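Local coordinates for flagellar biosynthetic protein FlhB (Shewanella putrefaciens CN-32, PDB 6Z0W) that probably helps build the rod of the flagellar basal body as part of the flagellar type III export apparatus, the chain here being its cytoplasmic domain, at residues Val49-Lys52 / Ile53-Val56. Numbering follows the deposited sequence.
Sequences VAFK and IREV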
loop_
_atom_site.group_PDB
_atom_site.type_symbol
_atom_site.label_atom_id
_atom_site.label_comp_id
_atom_site.label_asym_id
_atom_site.label_seq_id
_atom_site.Cartn_x
_atom_site.Cartn_y
_atom_site.Cartn_z
ATOM N N VAL A 49 -1.441 -9.730 -10.478
ATOM C CA VAL A 49 -2.495 -8.875 -9.950
ATOM C C VAL A 49 -1.897 -7.573 -9.436
ATOM O O VAL A 49 -2.520 -6.509 -9.528
ATOM C CB VAL A 49 -3.284 -9.626 -8.861
ATOM C CG1 VAL A 49 -4.339 -8.715 -8.236
ATOM C CG2 VAL A 49 -3.925 -10.908 -9.444
ATOM N N ALA A 50 -0.685 -7.640 -8.881
ATOM C CA ALA A 50 0.009 -6.429 -8.470
ATOM C C ALA A 50 0.254 -5.512 -9.667
ATOM O O ALA A 50 0.019 -4.296 -9.581
ATOM C CB ALA A 50 1.314 -6.795 -7.757
ATOM N N PHE A 51 0.672 -6.074 -10.817
ATOM C CA PHE A 51 0.873 -5.213 -11.982
ATOM C C PHE A 51 -0.438 -4.690 -12.571
ATOM O O PHE A 51 -0.449 -3.585 -13.134
ATOM C CB PHE A 51 1.711 -5.925 -13.051
ATOM C CG PHE A 51 3.196 -5.753 -12.835
ATOM C CD1 PHE A 51 3.830 -4.556 -13.153
ATOM C CD2 PHE A 51 3.945 -6.760 -12.242
ATOM C CE1 PHE A 51 5.196 -4.387 -12.921
ATOM C CE2 PHE A 51 5.301 -6.594 -12.009
ATOM C CZ PHE A 51 5.924 -5.407 -12.345
ATOM N N LYS A 52 -1.552 -5.434 -12.458
ATOM C CA LYS A 52 -2.817 -4.866 -12.921
ATOM C C LYS A 52 -3.256 -3.707 -12.022
ATOM O O LYS A 52 -3.772 -2.702 -12.516
ATOM C CB LYS A 52 -3.915 -5.930 -13.003
ATOM C CG LYS A 52 -4.810 -5.807 -14.261
ATOM C CD LYS A 52 -5.824 -4.646 -14.142
ATOM C CE LYS A 52 -7.055 -4.818 -15.038
ATOM N NZ LYS A 52 -8.196 -3.950 -14.588
ATOM N N ILE A 53 -3.031 -3.816 -10.714
ATOM C CA ILE A 53 -3.311 -2.679 -9.837
ATOM C C ILE A 53 -2.453 -1.487 -10.241
ATOM O O ILE A 53 -2.944 -0.358 -10.382
ATOM C CB ILE A 53 -3.087 -3.078 -8.367
ATOM C CG1 ILE A 53 -4.172 -4.064 -7.962
ATOM C CG2 ILE A 53 -3.074 -1.816 -7.452
ATOM C CD1 ILE A 53 -3.992 -4.666 -6.588
ATOM N N ARG A 54 -1.158 -1.723 -10.453
ATOM C CA ARG A 54 -0.267 -0.629 -10.825
ATOM C C ARG A 54 -0.684 0.015 -12.149
ATOM O O ARG A 54 -0.731 1.252 -12.258
ATOM C CB ARG A 54 1.168 -1.144 -10.875
ATOM C CG ARG A 54 1.719 -1.463 -9.492
ATOM C CD ARG A 54 3.063 -2.173 -9.574
ATOM N NE ARG A 54 4.043 -1.379 -10.307
ATOM C CZ ARG A 54 5.361 -1.565 -10.264
ATOM N NH1 ARG A 54 5.891 -2.520 -9.501
ATOM N NH2 ARG A 54 6.156 -0.783 -10.982
ATOM N N GLU A 55 -1.046 -0.792 -13.152
ATOM C CA GLU A 55 -1.408 -0.199 -14.435
ATOM C C GLU A 55 -2.667 0.667 -14.311
ATOM O O GLU A 55 -2.730 1.753 -14.906
ATOM C CB GLU A 55 -1.557 -1.281 -15.502
ATOM C CG GLU A 55 -2.956 -1.805 -15.722
ATOM C CD GLU A 55 -3.043 -2.773 -16.905
ATOM O OE1 GLU A 55 -1.983 -3.129 -17.492
ATOM O OE2 GLU A 55 -4.181 -3.192 -17.226
ATOM N N VAL A 56 -3.652 0.243 -13.496
ATOM C CA VAL A 56 -4.849 1.067 -13.296
ATOM C C VAL A 56 -4.487 2.337 -12.551
ATOM O O VAL A 56 -4.913 3.433 -12.921
ATOM C CB VAL A 56 -5.959 0.283 -12.557
ATOM C CG1 VAL A 56 -7.132 1.208 -12.169
ATOM C CG2 VAL A 56 -6.449 -0.874 -13.400
#
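Phe51 and Arg54, three residues apart on one helix, run out side by side in the same direction, and the guanidinium of Arg54 lies close to the phenyl ring. CE1 of Phe51 sits over the centre of one guanidinium face, 3.9 Å from CZ of Arg54, with the two planes only 24° apart. Two torsions of Arg54 bring this about: CG is anti to the carbonyl carbon, and the otherwise stretched chain bends at chi3, 58°, which carries NE and CZ alongside the ring. On the way, CG of Arg54 passes 3.3 Å from O of Ala50, which also accepts N of Arg54 (3.0 Å). Cutting Arg54 back to an alanine is likely to cost the Phe51 ring the guanidinium beside CE1 and let it turn more easily, though the His24 ring would still pack against it edge-to-face.

All this belongs to helix 47-59 of the FlhB cytoplasmic domain, which follows strand 40-46, at one border of the mixed sheet, and precedes strand 64-66. Successive i to i+4 backbone bonds, Val49 to Ile53 through Lys52 to Val56, hold the turns. One side of the helix faces the protein: Ile53 reaches Ile18 of strand 17-20 and Met9 of helix 6-9, while Val49 also touches helix 6-9. Between themselves, Val49 CG1 and Ile53 CD1 meet loosely at 4.4 Å.

Lys52 leaves the helix another way. Bent at chi2 (-76°), its chain passes obliquely across both Glu55 and Val56: CD lies 3.8 Å from OE2 of Glu55, and NZ ends 3.7 Å from CG2 of Val56. NZ of Lys52 stays 4.9 Å from OE2 of Glu55, too far for a salt bridge, though the two opposite charges probably still attract one another weakly.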